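Local coordinates for sugar ABC transporter substrate-binding protein (Treponema pallidum subsp. pallidum, PDB 5U2P), which probably captures a solute, perhaps a sugar, in the periplasm for delivery to an ABC transporter, its natural ligand being unknown, at residues P115-P120 and A130-C135; V91-L96 and I119-P124; A232-F237 and P404-M409. All blocks are in the same frame, centred on the assembly; numbering follows the deposited sequence.

Contact 1: P115-P120 and A130-C135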
ATOM      1  N   PRO A 115      -2.031  16.120  12.256  1.00 29.88           N
ATOM      2  CA  PRO A 115      -0.600  15.880  12.517  1.00 28.35           C
ATOM      3  C   PRO A 115      -0.267  14.550  13.195  1.00 27.90           C
ATOM      4  O   PRO A 115       0.895  14.137  13.194  1.00 31.90           O
ATOM      5  CB  PRO A 115      -0.216  17.049  13.435  1.00 34.54           C
ATOM      6  CG  PRO A 115      -1.195  18.109  13.120  1.00 37.14           C
ATOM      7  CD  PRO A 115      -2.475  17.413  12.802  1.00 26.17           C
ATOM      8  N   ASP A 116      -1.263  13.894  13.775  1.00 24.67           N
ATOM      9  CA  ASP A 116      -1.055  12.628  14.470  1.00 25.06           C
ATOM     10  C   ASP A 116      -1.114  11.434  13.504  1.00 24.52           C
ATOM     11  O   ASP A 116      -0.738  10.317  13.856  1.00 25.93           O
ATOM     12  CB  ASP A 116      -2.096  12.448  15.568  1.00 27.19           C
ATOM     13  CG  ASP A 116      -1.929  13.432  16.711  1.00 56.19           C
ATOM     14  OD1 ASP A 116      -0.779  13.832  17.002  1.00 42.53           O
ATOM     15  OD2 ASP A 116      -2.960  13.787  17.326  1.00 37.33           O
ATOM     16  N   LEU A 117      -1.573  11.666  12.282  1.00 24.45           N
ATOM     17  CA  LEU A 117      -1.587  10.602  11.282  1.00 24.92           C
ATOM     18  C   LEU A 117      -0.182  10.209  10.840  1.00 24.58           C
ATOM     19  O   LEU A 117       0.678  11.069  10.652  1.00 25.89           O
ATOM     20  CB  LEU A 117      -2.380  11.036  10.056  1.00 20.26           C
ATOM     21  CG  LEU A 117      -3.876  11.261  10.266  1.00 20.09           C
ATOM     22  CD1 LEU A 117      -4.455  11.918   9.035  1.00 28.22           C
ATOM     23  CD2 LEU A 117      -4.570   9.955  10.572  1.00 21.28           C
ATOM     24  N   LEU A 118       0.034   8.914  10.618  1.00 22.29           N
ATOM     25  CA  LEU A 118       1.321   8.446  10.138  1.00 22.32           C
ATOM     26  C   LEU A 118       1.506   8.785   8.662  1.00 22.07           C
ATOM     27  O   LEU A 118       2.550   9.310   8.263  1.00 25.92           O
ATOM     28  CB  LEU A 118       1.455   6.941  10.366  1.00 22.96           C
ATOM     29  CG  LEU A 118       1.452   6.527  11.845  1.00 27.29           C
ATOM     30  CD1 LEU A 118       1.380   5.020  12.023  1.00 32.82           C
ATOM     31  CD2 LEU A 118       2.659   7.081  12.580  1.00 38.42           C
ATOM     32  N   ILE A 119       0.501   8.450   7.858  1.00 22.96           N
ATOM     33  CA  ILE A 119       0.525   8.671   6.410  1.00 23.84           C
ATOM     34  C   ILE A 119      -0.806   9.314   6.005  1.00 21.61           C
ATOM     35  O   ILE A 119      -1.757   8.605   5.647  1.00 22.46           O
ATOM     36  CB  ILE A 119       0.723   7.358   5.610  1.00 20.21           C
ATOM     37  CG1 ILE A 119       1.835   6.492   6.202  1.00 26.04           C
ATOM     38  CG2 ILE A 119       0.999   7.693   4.140  1.00 22.98           C
ATOM     39  CD1 ILE A 119       1.871   5.077   5.626  1.00 21.10           C
ATOM     40  N   PRO A 120      -0.907  10.645   6.122  1.00 22.51           N
ATOM     41  CA  PRO A 120      -2.223  11.247   5.870  1.00 23.05           C
ATOM     42  C   PRO A 120      -2.739  10.907   4.471  1.00 21.97           C
ATOM     43  O   PRO A 120      -2.003  11.063   3.494  1.00 26.04           O
ATOM     44  CB  PRO A 120      -1.964  12.753   6.021  1.00 27.17           C
ATOM     45  CG  PRO A 120      -0.717  12.868   6.809  1.00 31.11           C
ATOM     46  CD  PRO A 120       0.101  11.642   6.522  1.00 23.77           C
ATOM     47  N   ALA A 130     -11.067  11.959   4.959  1.00 17.52           N
ATOM     48  CA  ALA A 130     -11.599  10.952   5.860  1.00 17.99           C
ATOM     49  C   ALA A 130     -10.604  10.657   6.972  1.00 19.57           C
ATOM     50  O   ALA A 130      -9.388  10.815   6.799  1.00 19.91           O
ATOM     51  CB  ALA A 130     -11.919   9.676   5.098  1.00 18.54           C
ATOM     52  N   LEU A 131     -11.137  10.216   8.099  1.00 18.34           N
ATOM     53  CA  LEU A 131     -10.325   9.609   9.145  1.00 20.46           C
ATOM     54  C   LEU A 131     -10.042   8.145   8.785  1.00 21.27           C
ATOM     55  O   LEU A 131     -10.965   7.337   8.718  1.00 18.56           O
ATOM     56  CB  LEU A 131     -11.030   9.698  10.480  1.00 19.29           C
ATOM     57  CG  LEU A 131     -10.270   9.107  11.691  1.00 21.50           C
ATOM     58  CD1 LEU A 131     -10.581   9.927  12.927  1.00 40.94           C
ATOM     59  CD2 LEU A 131     -10.638   7.657  11.900  1.00 30.55           C
ATOM     60  N   PRO A 132      -8.769   7.800   8.554  1.00 18.14           N
ATOM     61  CA  PRO A 132      -8.421   6.443   8.132  1.00 16.09           C
ATOM     62  C   PRO A 132      -8.367   5.467   9.281  1.00 18.86           C
ATOM     63  O   PRO A 132      -8.031   5.872  10.389  1.00 20.05           O
ATOM     64  CB  PRO A 132      -7.035   6.616   7.529  1.00 18.92           C
ATOM     65  CG  PRO A 132      -6.467   7.734   8.277  1.00 18.00           C
ATOM     66  CD  PRO A 132      -7.574   8.659   8.620  1.00 18.07           C
ATOM     67  N   LEU A 133      -8.700   4.208   9.007  1.00 17.21           N
ATOM     68  CA  LEU A 133      -8.641   3.148  10.013  1.00 22.44           C
ATOM     69  C   LEU A 133      -7.286   2.440  10.081  1.00 22.30           C
ATOM     70  O   LEU A 133      -7.019   1.698  11.036  1.00 23.82           O
ATOM     71  CB  LEU A 133      -9.735   2.127   9.729  1.00 18.62           C
ATOM     72  CG  LEU A 133     -11.141   2.713   9.647  1.00 25.07           C
ATOM     73  CD1 LEU A 133     -12.156   1.600   9.424  1.00 25.57           C
ATOM     74  CD2 LEU A 133     -11.485   3.540  10.882  1.00 23.65           C
ATOM     75  N   ASN A 134      -6.445   2.669   9.072  1.00 20.08           N
ATOM     76  CA  ASN A 134      -5.076   2.144   8.988  1.00 21.20           C
ATOM     77  C   ASN A 134      -4.221   3.136   8.205  1.00 23.30           C
ATOM     78  O   ASN A 134      -4.768   3.870   7.377  1.00 21.76           O
ATOM     79  CB  ASN A 134      -5.030   0.781   8.272  1.00 18.30           C
ATOM     80  CG  ASN A 134      -5.859  -0.292   8.970  1.00 19.07           C
ATOM     81  OD1 ASN A 134      -7.019  -0.523   8.640  1.00 25.64           O
ATOM     82  ND2 ASN A 134      -5.235  -0.984   9.924  1.00 23.28           N
ATOM     83  N   CYS A 135      -2.896   3.143   8.388  1.00 16.81           N
ATOM     84  CA  CYS A 135      -2.065   4.028   7.584  1.00 17.83           C
ATOM     85  C   CYS A 135      -1.821   3.452   6.190  1.00 23.27           C
ATOM     86  O   CYS A 135      -1.652   4.196   5.214  1.00 21.28           O
ATOM     87  CB  CYS A 135      -0.725   4.332   8.274  1.00 21.57           C
ATOM     88  SG  CYS A 135       0.443   2.906   8.464  1.00 22.84           S
TER
HETATM   89  O   HOH W   1      -2.732   6.497   4.148  1.00 21.29           O
HETATM   90  O   HOH W   2      -4.053   6.642   6.593  1.00 25.78           O
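Leu-117, Leu-118 and Ile-119 lean on Pro-132 and Cys-135 at and just beyond strand 131-132, an edge strand of the five-stranded sheet. The strand order 61-67, 33-39, 88-92, 307-311, 131-132 is the 2-1-3-n-4 pattern of type II periplasmic binding proteins. Residues 131-132 are held in it by backbone bonds from Leu-131 to Leu-309 and Leu-133 to Gln-307. The contact is buried and apolar between side chains. One branch of Leu-117 does the touching there: CD2 lies 3.7 Å from Pro-132 CG, the leucine crossing the proline ring at a slant. Further along, Cys-135 CB is met by two neighbouring residues of the loop. Leu-118 meets it through the base of its side chain, CB to CB at 4.0 Å, while Ile-119 CD1 reaches to 3.8 Å from Cys-135 CB. The thiol sits between the backbone N and the carbonyl carbon (chi1 67°), which brings SG within 3.8 Å of Ile-119 CD1. On the polar side water replaces direct backbone pairing: one molecule can donate to both Ile-119 O and Cys-135 O, 2.8 Å from each, and a second to Ile-119 O at 3.2 Å and Asn-134 O at 3.0 Å. Other acceptors compete for their protons, and the bonds need not all be made at once. Outside this shell, Leu-118 pairs its backbone with Ala-346, and Phe-363 and Ile-367 of helix 360-367 touch Leu-118 and Cys-135 respectively. The amide of Asn-134 is fixed in turn, ND2 donating to Leu-344 O and Lys-342 O while OD1 accepts from His-341 NE2.

Contact 2: V91-L96 and I119-P124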
ATOM      1  N   VAL A  91     -15.638   5.281   3.430  1.00 20.22           N
ATOM      2  CA  VAL A  91     -15.134   5.500   2.083  1.00 22.72           C
ATOM      3  C   VAL A  91     -13.872   4.695   1.867  1.00 21.54           C
ATOM      4  O   VAL A  91     -13.170   4.353   2.805  1.00 24.83           O
ATOM      5  CB  VAL A  91     -14.837   7.000   1.798  1.00 19.99           C
ATOM      6  CG1 VAL A  91     -16.133   7.824   1.840  1.00 24.47           C
ATOM      7  CG2 VAL A  91     -13.812   7.548   2.785  1.00 23.21           C
ATOM      8  N   SER A  92     -13.604   4.396   0.599  1.00 21.19           N
ATOM      9  CA  SER A  92     -12.364   3.767   0.187  1.00 20.28           C
ATOM     10  C   SER A  92     -11.343   4.826  -0.209  1.00 28.01           C
ATOM     11  O   SER A  92     -11.551   5.595  -1.152  1.00 29.79           O
ATOM     12  CB  SER A  92     -12.612   2.809  -0.981  1.00 31.35           C
ATOM     13  OG  SER A  92     -13.379   1.687  -0.560  1.00 38.88           O
ATOM     14  N   LEU A  93     -10.252   4.866   0.539  1.00 21.52           N
ATOM     15  CA  LEU A  93      -9.132   5.748   0.255  1.00 24.71           C
ATOM     16  C   LEU A  93      -8.170   4.996  -0.655  1.00 27.58           C
ATOM     17  O   LEU A  93      -8.129   3.772  -0.603  1.00 23.23           O
ATOM     18  CB  LEU A  93      -8.441   6.171   1.557  1.00 20.88           C
ATOM     19  CG  LEU A  93      -9.363   6.993   2.475  1.00 24.23           C
ATOM     20  CD1 LEU A  93      -8.824   7.047   3.904  1.00 23.93           C
ATOM     21  CD2 LEU A  93      -9.577   8.403   1.933  1.00 27.68           C
ATOM     22  N   PRO A  94      -7.394   5.717  -1.487  1.00 20.99           N
ATOM     23  CA  PRO A  94      -7.394   7.181  -1.598  1.00 22.36           C
ATOM     24  C   PRO A  94      -8.404   7.738  -2.599  1.00 26.94           C
ATOM     25  O   PRO A  94      -8.657   8.948  -2.599  1.00 29.03           O
ATOM     26  CB  PRO A  94      -5.964   7.489  -2.051  1.00 26.12           C
ATOM     27  CG  PRO A  94      -5.560   6.284  -2.845  1.00 29.67           C
ATOM     28  CD  PRO A  94      -6.261   5.104  -2.206  1.00 22.81           C
ATOM     29  N   SER A  95      -8.991   6.893  -3.438  1.00 26.57           N
ATOM     30  CA  SER A  95      -9.699   7.413  -4.610  1.00 28.47           C
ATOM     31  C   SER A  95     -11.193   7.710  -4.416  1.00 30.61           C
ATOM     32  O   SER A  95     -11.821   8.289  -5.295  1.00 26.85           O
ATOM     33  CB  SER A  95      -9.513   6.447  -5.779  1.00 42.93           C
ATOM     34  OG  SER A  95      -8.164   6.482  -6.233  1.00 46.24           O
ATOM     35  N   LEU A  96     -11.746   7.347  -3.269  1.00 25.91           N
ATOM     36  CA  LEU A  96     -13.128   7.679  -2.892  1.00 24.38           C
ATOM     37  C   LEU A  96     -14.183   7.212  -3.895  1.00 33.92           C
ATOM     38  O   LEU A  96     -15.178   7.904  -4.115  1.00 37.46           O
ATOM     39  CB  LEU A  96     -13.284   9.187  -2.676  1.00 27.28           C
ATOM     40  CG  LEU A  96     -12.284   9.836  -1.730  1.00 25.97           C
ATOM     41  CD1 LEU A  96     -12.500  11.314  -1.710  1.00 28.64           C
ATOM     42  CD2 LEU A  96     -12.408   9.279  -0.322  1.00 23.79           C
ATOM     43  N   ILE A 119       0.501   8.450   7.858  1.00 22.96           N
ATOM     44  CA  ILE A 119       0.525   8.671   6.410  1.00 23.84           C
ATOM     45  C   ILE A 119      -0.806   9.314   6.005  1.00 21.61           C
ATOM     46  O   ILE A 119      -1.757   8.605   5.647  1.00 22.46           O
ATOM     47  CB  ILE A 119       0.723   7.358   5.610  1.00 20.21           C
ATOM     48  CG1 ILE A 119       1.835   6.492   6.202  1.00 26.04           C
ATOM     49  CG2 ILE A 119       0.999   7.693   4.140  1.00 22.98           C
ATOM     50  CD1 ILE A 119       1.871   5.077   5.626  1.00 21.10           C
ATOM     51  N   PRO A 120      -0.907  10.645   6.122  1.00 22.51           N
ATOM     52  CA  PRO A 120      -2.223  11.247   5.870  1.00 23.05           C
ATOM     53  C   PRO A 120      -2.739  10.907   4.471  1.00 21.97           C
ATOM     54  O   PRO A 120      -2.003  11.063   3.494  1.00 26.04           O
ATOM     55  CB  PRO A 120      -1.964  12.753   6.021  1.00 27.17           C
ATOM     56  CG  PRO A 120      -0.717  12.868   6.809  1.00 31.11           C
ATOM     57  CD  PRO A 120       0.101  11.642   6.522  1.00 23.77           C
ATOM     58  N   PRO A 121      -3.975  10.403   4.374  1.00 20.67           N
ATOM     59  CA  PRO A 121      -4.589  10.231   3.057  1.00 24.69           C
ATOM     60  C   PRO A 121      -4.718  11.553   2.336  1.00 22.20           C
ATOM     61  O   PRO A 121      -5.035  12.569   2.970  1.00 23.02           O
ATOM     62  CB  PRO A 121      -5.971   9.663   3.373  1.00 22.34           C
ATOM     63  CG  PRO A 121      -5.894   9.214   4.795  1.00 22.54           C
ATOM     64  CD  PRO A 121      -4.908  10.062   5.454  1.00 20.58           C
ATOM     65  N   THR A 122      -4.498  11.553   1.023  1.00 26.18           N
ATOM     66  CA  THR A 122      -4.642  12.775   0.250  1.00 27.76           C
ATOM     67  C   THR A 122      -5.332  12.540  -1.086  1.00 27.41           C
ATOM     68  O   THR A 122      -5.157  11.485  -1.718  1.00 22.19           O
ATOM     69  CB  THR A 122      -3.281  13.427  -0.032  1.00 33.94           C
ATOM     70  OG1 THR A 122      -2.435  12.486  -0.704  1.00 30.02           O
ATOM     71  CG2 THR A 122      -2.613  13.875   1.271  1.00 32.13           C
ATOM     72  N   ASP A 123      -6.123  13.531  -1.491  1.00 23.79           N
ATOM     73  CA  ASP A 123      -6.656  13.607  -2.851  1.00 24.83           C
ATOM     74  C   ASP A 123      -5.564  14.192  -3.731  1.00 35.38           C
ATOM     75  O   ASP A 123      -4.454  14.414  -3.256  1.00 26.38           O
ATOM     76  CB  ASP A 123      -7.961  14.421  -2.878  1.00 25.18           C
ATOM     77  CG  ASP A 123      -7.747  15.936  -2.914  1.00 27.77           C
ATOM     78  OD1 ASP A 123      -6.684  16.457  -2.499  1.00 27.06           O
ATOM     79  OD2 ASP A 123      -8.688  16.625  -3.360  1.00 29.80           O
ATOM     80  N   PRO A 124      -5.855  14.414  -5.019  1.00 28.66           N
ATOM     81  CA  PRO A 124      -4.739  14.842  -5.877  1.00 38.96           C
ATOM     82  C   PRO A 124      -4.268  16.272  -5.586  1.00 31.35           C
ATOM     83  O   PRO A 124      -3.245  16.697  -6.132  1.00 31.32           O
ATOM     84  CB  PRO A 124      -5.320  14.718  -7.292  1.00 36.96           C
ATOM     85  CG  PRO A 124      -6.429  13.701  -7.172  1.00 40.66           C
ATOM     86  CD  PRO A 124      -7.015  13.948  -5.801  1.00 35.58           C
TER
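Pro-121 presents CB and CG to the branched end of Leu-93, and Pro-94 lies next along the same chain, facing the backbone of Thr-122. Both Pro-121 CG and CB are involved: Leu-93 CD1 comes to 3.8 Å from CG and 3.9 Å from CB, and Leu-93 CD2 adds a looser touch at 4.1 Å from Pro-121 CB. The side chains meet at a slant, CD1 spanning CG and CB while CD2 reaches CB alone. Leu-93 CG stands anti to its carbonyl carbon (chi1 -63°), a setting that sends the methyls to the proline. The same leucine also touches Pro-132, as does Pro-121, and the three residues make one small apolar cluster. Leu-93 is the first residue past strand 88-92, the third strand of the type II binding-protein sheet, and its backbone pairs with Val-306. The peptide before Pro-94 is cis, turning the chain sharply, and the turn is closed by a 2.8 Å bond from Leu-96 N to Ser-92 O. In such proteins, loops at the carboxyl ends of the strands commonly face the ligand cleft between the lobes. Pro-94 CB approaches Thr-122 O at 4.1 Å, a van der Waals contact with the carbonyl; the threonine side chain starts away from Pro-94, and its OG1 accepts from Arg-207 NH2 of helix 191-214. Beyond it, Asp-123 OD1 accepts from Tyr-125 N, as in an Asx turn, and also from Lys-127 N, while its OD2 is hydrogen-bonded to Tyr-102 OH.

Contact 3: A232-F237 and P404-M409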
ATOM      1  N   ALA A 232      17.612  -1.579 -14.882  1.00 25.09           N
ATOM      2  CA  ALA A 232      17.900  -2.312 -13.641  1.00 25.13           C
ATOM      3  C   ALA A 232      17.202  -3.659 -13.623  1.00 26.30           C
ATOM      4  O   ALA A 232      17.792  -4.708 -13.295  1.00 26.86           O
ATOM      5  CB  ALA A 232      17.464  -1.471 -12.424  1.00 28.45           C
ATOM      6  N   TYR A 233      15.923  -3.623 -13.974  1.00 32.93           N
ATOM      7  CA  TYR A 233      15.080  -4.811 -14.053  1.00 28.68           C
ATOM      8  C   TYR A 233      15.741  -5.860 -14.959  1.00 28.59           C
ATOM      9  O   TYR A 233      15.960  -7.012 -14.582  1.00 30.95           O
ATOM     10  CB  TYR A 233      13.704  -4.383 -14.576  1.00 32.07           C
ATOM     11  CG  TYR A 233      12.526  -5.271 -14.261  1.00 35.60           C
ATOM     12  CD1 TYR A 233      12.379  -5.856 -13.014  1.00 44.28           C
ATOM     13  CD2 TYR A 233      11.522  -5.472 -15.198  1.00 40.34           C
ATOM     14  CE1 TYR A 233      11.286  -6.643 -12.723  1.00 35.89           C
ATOM     15  CE2 TYR A 233      10.418  -6.260 -14.911  1.00 39.58           C
ATOM     16  CZ  TYR A 233      10.308  -6.846 -13.668  1.00 46.65           C
ATOM     17  OH  TYR A 233       9.216  -7.642 -13.361  1.00 35.85           O
ATOM     18  N   LEU A 234      16.093  -5.416 -16.159  1.00 25.43           N
ATOM     19  CA  LEU A 234      16.786  -6.225 -17.148  1.00 22.99           C
ATOM     20  C   LEU A 234      18.078  -6.832 -16.635  1.00 32.74           C
ATOM     21  O   LEU A 234      18.384  -7.992 -16.921  1.00 34.83           O
ATOM     22  CB  LEU A 234      17.060  -5.348 -18.373  1.00 25.44           C
ATOM     23  CG  LEU A 234      15.820  -5.052 -19.217  1.00 31.85           C
ATOM     24  CD1 LEU A 234      16.093  -3.919 -20.210  1.00 33.85           C
ATOM     25  CD2 LEU A 234      15.399  -6.324 -19.953  1.00 34.31           C
ATOM     26  N   GLU A 235      18.841  -6.041 -15.883  1.00 33.18           N
ATOM     27  CA  GLU A 235      20.124  -6.501 -15.364  1.00 34.54           C
ATOM     28  C   GLU A 235      19.901  -7.637 -14.370  1.00 36.46           C
ATOM     29  O   GLU A 235      20.664  -8.611 -14.354  1.00 31.64           O
ATOM     30  CB  GLU A 235      20.888  -5.343 -14.715  1.00 39.21           C
ATOM     31  CG  GLU A 235      22.310  -5.685 -14.279  1.00 49.83           C
ATOM     32  CD  GLU A 235      23.243  -5.959 -15.448  1.00 58.29           C
ATOM     33  OE1 GLU A 235      22.891  -5.629 -16.599  1.00 60.23           O
ATOM     34  OE2 GLU A 235      24.334  -6.507 -15.211  1.00 44.57           O
ATOM     35  N   LEU A 236      18.856  -7.528 -13.545  1.00 31.92           N
ATOM     36  CA  LEU A 236      18.532  -8.614 -12.611  1.00 31.81           C
ATOM     37  C   LEU A 236      18.214  -9.914 -13.366  1.00 29.43           C
ATOM     38  O   LEU A 236      18.645 -10.986 -12.947  1.00 33.39           O
ATOM     39  CB  LEU A 236      17.359  -8.238 -11.699  1.00 27.39           C
ATOM     40  CG  LEU A 236      17.623  -7.093 -10.713  1.00 29.59           C
ATOM     41  CD1 LEU A 236      16.372  -6.813  -9.929  1.00 26.21           C
ATOM     42  CD2 LEU A 236      18.765  -7.384  -9.751  1.00 28.95           C
ATOM     43  N   PHE A 237      17.472  -9.817 -14.470  1.00 34.57           N
ATOM     44  CA  PHE A 237      17.149 -11.004 -15.276  1.00 31.74           C
ATOM     45  C   PHE A 237      18.411 -11.545 -15.939  1.00 35.66           C
ATOM     46  O   PHE A 237      18.644 -12.759 -15.971  1.00 30.87           O
ATOM     47  CB  PHE A 237      16.095 -10.680 -16.342  1.00 36.36           C
ATOM     48  CG  PHE A 237      14.710 -10.433 -15.784  1.00 52.88           C
ATOM     49  CD1 PHE A 237      13.902 -11.484 -15.390  1.00 54.56           C
ATOM     50  CD2 PHE A 237      14.215  -9.142 -15.665  1.00 63.08           C
ATOM     51  CE1 PHE A 237      12.630 -11.248 -14.882  1.00 61.71           C
ATOM     52  CE2 PHE A 237      12.946  -8.903 -15.157  1.00 48.57           C
ATOM     53  CZ  PHE A 237      12.157  -9.947 -14.774  1.00 33.99           C
ATOM     54  N   PRO A 404      15.873  -7.681 -24.659  1.00 34.17           N
ATOM     55  CA  PRO A 404      15.767  -6.395 -25.344  1.00 32.92           C
ATOM     56  C   PRO A 404      16.370  -5.265 -24.510  1.00 40.51           C
ATOM     57  O   PRO A 404      16.715  -5.474 -23.344  1.00 34.10           O
ATOM     58  CB  PRO A 404      14.256  -6.215 -25.494  1.00 36.56           C
ATOM     59  CG  PRO A 404      13.710  -6.834 -24.240  1.00 42.70           C
ATOM     60  CD  PRO A 404      14.610  -8.035 -23.974  1.00 35.22           C
ATOM     61  N   THR A 405      16.484  -4.079 -25.098  1.00 27.27           N
ATOM     62  CA  THR A 405      16.827  -2.886 -24.328  1.00 26.40           C
ATOM     63  C   THR A 405      15.571  -2.273 -23.739  1.00 28.96           C
ATOM     64  O   THR A 405      14.456  -2.630 -24.117  1.00 27.13           O
ATOM     65  CB  THR A 405      17.500  -1.826 -25.170  1.00 32.06           C
ATOM     66  OG1 THR A 405      16.605  -1.443 -26.222  1.00 32.44           O
ATOM     67  CG2 THR A 405      18.827  -2.333 -25.744  1.00 33.64           C
ATOM     68  N   ALA A 406      15.749  -1.318 -22.834  1.00 28.32           N
ATOM     69  CA  ALA A 406      14.612  -0.612 -22.263  1.00 31.78           C
ATOM     70  C   ALA A 406      13.880   0.173 -23.353  1.00 34.73           C
ATOM     71  O   ALA A 406      12.665   0.305 -23.318  1.00 29.79           O
ATOM     72  CB  ALA A 406      15.061   0.311 -21.147  1.00 32.51           C
ATOM     73  N   HIS A 407      14.616   0.684 -24.333  1.00 30.23           N
ATOM     74  CA  HIS A 407      13.984   1.357 -25.455  1.00 30.04           C
ATOM     75  C   HIS A 407      13.006   0.430 -26.162  1.00 38.83           C
ATOM     76  O   HIS A 407      11.893   0.827 -26.505  1.00 35.12           O
ATOM     77  CB  HIS A 407      15.014   1.841 -26.482  1.00 33.18           C
ATOM     78  CG  HIS A 407      15.957   2.887 -25.982  1.00 30.18           C
ATOM     79  ND1 HIS A 407      17.324   2.714 -25.996  1.00 37.31           N
ATOM     80  CD2 HIS A 407      15.742   4.157 -25.555  1.00 33.49           C
ATOM     81  CE1 HIS A 407      17.909   3.815 -25.557  1.00 38.02           C
ATOM     82  NE2 HIS A 407      16.972   4.708 -25.288  1.00 39.37           N
ATOM     83  N   THR A 408      13.443  -0.801 -26.407  1.00 31.49           N
ATOM     84  CA  THR A 408      12.620  -1.760 -27.112  1.00 35.70           C
ATOM     85  C   THR A 408      11.406  -2.147 -26.273  1.00 39.38           C
ATOM     86  O   THR A 408      10.307  -2.275 -26.812  1.00 31.73           O
ATOM     87  CB  THR A 408      13.442  -2.994 -27.504  1.00 42.04           C
ATOM     88  OG1 THR A 408      14.398  -2.593 -28.498  1.00 35.76           O
ATOM     89  CG2 THR A 408      12.544  -4.071 -28.084  1.00 35.15           C
ATOM     90  N   MET A 409      11.587  -2.304 -24.964  1.00 33.08           N
ATOM     91  CA  MET A 409      10.450  -2.589 -24.087  1.00 30.61           C
ATOM     92  C   MET A 409       9.398  -1.480 -24.145  1.00 36.28           C
ATOM     93  O   MET A 409       8.201  -1.766 -24.147  1.00 34.70           O
ATOM     94  CB  MET A 409      10.919  -2.803 -22.639  1.00 33.80           C
ATOM     95  CG  MET A 409      11.824  -4.013 -22.480  1.00 35.96           C
ATOM     96  SD  MET A 409      12.536  -4.129 -20.823  1.00 34.30           S
ATOM     97  CE  MET A 409      11.107  -4.665 -19.874  1.00 35.39           C
TER
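Leu-234 reaches from helix 227-238 into the start of helix 406-417, and nearly all of this contact passes through it. Its CB points across the gap, and with CG anti to the carbonyl carbon (chi1 -74°) the chain continues toward Met-409, whose sulfur lies 3.8 Å from CG. At the fork, CD1 approaches Met-409 SD at 3.6 Å and also nears the backbone, 3.6 Å from Pro-404 O and 3.7 Å from Ala-406 N. The other methyl, CD2, lies 3.7 Å from Met-409 SD and the same distance, 3.7 Å, from Pro-404 O. The sulfur therefore meets both branches; the extended chi2 of Met-409 (173°) carries it there as the two side chains run past each other in opposite directions. The backbone under the leucine is held by the helix start: Thr-405 is the N-cap, its OG1 accepting from Thr-408 N at 3.2 Å. Val-399 also touches Leu-234, and Ala-406 and Met-409 both pack on Leu-230, one turn earlier in helix 227-238. Other residues of that helix turn inward, Leu-236 onto helices 160-172 and 191-214, so helix 227-238 lies between them and the C-terminal helix 406-417.

In the fold
Contacts 1 and 2 form one continuous patch, their centres about 10 Å apart. Along the chain 91-96 comes first, then 115-124, whose Ile-119 and Pro-120 serve both, then 130-135; contact 3 opens only after both have closed. Pro-132 CG against Pro-121 CG (3.8 Å) joins them further. Both reach the five-stranded sheet, through strands 88-92 and 131-132, which strand 307-311 separates. Contact 3, its centre about 37 Å from that of contact 1 and about 33 Å from that of contact 2, joins helix 227-238 to the start of helix 406-417 and the two residues before it. This fits a two-lobed binding protein, the loop packing in one lobe and the C-terminal helix docking probably in the other.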